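2-dehydropantoate 2-reductase, putative (Enterococcus faecalis, PDB 2EW2) probably catalyses the NADPH-dependent reduction of 2-dehydropantoate (ketopantoate) to (R)-pantoate, the second step of the route from 3-methyl-2-oxobutanoate to pantoate in pantothenate biosynthesis. Local coordinates at residues 304-307 and 308-312. Residues are numbered along the deposited sequence; the frame is centred on the assembly and turned at random.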
loop_
_atom_site.group_PDB
_atom_site.type_symbol
_atom_site.label_atom_id
_atom_site.label_comp_id
_atom_site.label_asym_id
_atom_site.label_seq_id
_atom_site.Cartn_x
_atom_site.Cartn_y
_atom_site.Cartn_z
ATOM N N GLN B 304 4.272 5.709 2.200
ATOM C CA GLN B 304 4.663 5.146 3.490
ATOM C C GLN B 304 5.417 3.816 3.350
ATOM O O GLN B 304 6.396 3.582 4.047
ATOM C CB GLN B 304 3.434 4.985 4.396
ATOM C CG GLN B 304 2.820 6.314 4.891
ATOM C CD GLN B 304 1.439 6.101 5.526
ATOM O OE1 GLN B 304 1.299 5.363 6.499
ATOM N NE2 GLN B 304 0.417 6.724 4.953
ATOM N N LEU B 305 4.980 2.961 2.430
ATOM C CA LEU B 305 5.646 1.667 2.207
ATOM C C LEU B 305 7.067 1.871 1.685
ATOM O O LEU B 305 8.008 1.233 2.165
ATOM C CB LEU B 305 4.852 0.790 1.221
ATOM C CG LEU B 305 3.475 0.277 1.715
ATOM C CD1 LEU B 305 2.776 -0.510 0.616
ATOM C CD2 LEU B 305 3.643 -0.565 2.957
ATOM N N VAL B 306 7.208 2.772 0.712
ATOM C CA VAL B 306 8.533 3.114 0.153
ATOM C C VAL B 306 9.465 3.671 1.236
ATOM O O VAL B 306 10.598 3.205 1.380
ATOM C CB VAL B 306 8.419 4.028 -1.097
ATOM C CG1 VAL B 306 9.789 4.642 -1.487
ATOM C CG2 VAL B 306 7.852 3.218 -2.260
ATOM N N HIS B 307 8.981 4.639 2.016
ATOM C CA HIS B 307 9.717 5.132 3.176
ATOM C C HIS B 307 10.033 4.032 4.182
ATOM O O HIS B 307 11.123 4.026 4.765
ATOM C CB HIS B 307 8.960 6.271 3.866
ATOM C CG HIS B 307 8.987 7.555 3.105
ATOM N ND1 HIS B 307 10.116 8.012 2.455
ATOM C CD2 HIS B 307 8.032 8.497 2.911
ATOM C CE1 HIS B 307 9.848 9.170 1.880
ATOM N NE2 HIS B 307 8.595 9.489 2.146
ATOM N N GLY B 308 9.093 3.103 4.386
ATOM C CA GLY B 308 9.344 1.911 5.208
ATOM C C GLY B 308 10.513 1.089 4.679
ATOM O O GLY B 308 11.446 0.772 5.418
ATOM N N LYS B 309 10.470 0.759 3.392
ATOM C CA LYS B 309 11.560 0.027 2.737
ATOM C C LYS B 309 12.929 0.754 2.787
ATOM O O LYS B 309 13.968 0.114 2.998
ATOM C CB LYS B 309 11.171 -0.296 1.288
ATOM C CG LYS B 309 12.031 -1.360 0.629
ATOM C CD LYS B 309 11.759 -2.730 1.241
ATOM C CE LYS B 309 12.385 -3.837 0.413
ATOM N NZ LYS B 309 12.185 -5.155 1.070
ATOM N N GLU B 310 12.929 2.072 2.575
ATOM C CA GLU B 310 14.148 2.882 2.706
ATOM C C GLU B 310 14.804 2.649 4.075
ATOM O O GLU B 310 15.997 2.339 4.158
ATOM C CB GLU B 310 13.854 4.372 2.495
ATOM C CG GLU B 310 13.509 4.770 1.048
ATOM C CD GLU B 310 12.974 6.190 0.943
ATOM O OE1 GLU B 310 12.475 6.723 1.960
ATOM O OE2 GLU B 310 13.042 6.786 -0.153
ATOM N N GLU B 311 14.011 2.783 5.137
ATOM C CA GLU B 311 14.472 2.537 6.498
ATOM C C GLU B 311 15.003 1.112 6.694
ATOM O O GLU B 311 16.089 0.921 7.255
ATOM C CB GLU B 311 13.348 2.842 7.488
ATOM C CG GLU B 311 13.767 2.805 8.951
ATOM C CD GLU B 311 14.120 4.171 9.514
ATOM O OE1 GLU B 311 14.347 4.250 10.744
ATOM O OE2 GLU B 311 14.177 5.158 8.741
ATOM N N LEU B 312 14.253 0.116 6.223
ATOM C CA LEU B 312 14.689 -1.283 6.323
ATOM C C LEU B 312 16.010 -1.567 5.609
ATOM O O LEU B 312 16.792 -2.384 6.069
ATOM C CB LEU B 312 13.615 -2.230 5.796
ATOM C CG LEU B 312 12.334 -2.353 6.626
ATOM C CD1 LEU B 312 11.239 -3.031 5.807
ATOM C CD2 LEU B 312 12.608 -3.091 7.941
#
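H307 and E310, three residues apart on one helix, illustrate how an i, i+3 pair can align a ring and a carboxylate. ND1 of H307 donates a nearly straight hydrogen bond to OE1 of E310, 2.7 Å away. The oxygen sits at the edge of the imidazole, close to the ring plane, whereas ND1 meets that oxygen on its syn side, 34° out of the carboxylate plane. The two side chains run alongside each other and point the same way, their flat ends turned 50° apart. E310 leaves the backbone with CG anti to its carbonyl carbon (chi1 -70°), which lays CG 3.3 Å from V306 O; the extended chain beyond it brings the carboxylate up to the ring.

Each group has a second partner: NE2 of H307 is hydrogen-bonded to D279 OD1, and OE2 of E310 accepts a hydrogen bond from T276 N. Carboxylates thus engage both ring nitrogens, which should hold the imidazole against rotation. Along the backbone the regular i, i+4 bonds of the helix continue, among them E310 N to V306 O at 2.9 Å and the longer E311 N to H307 O at 3.2 Å.

E311, a magnesium-binding residue of this protein, follows directly on this turn, although no magnesium is bound to this chain. The stretch lies near the end of helix 297-313 in the C-terminal helical domain. V306 and K309 pack on I204 of helix 198-205, E310 meets L269 of helix 264-271, and L305 rests on M301 of the second subunit, where K309 NZ is hydrogen-bonded to L205 O.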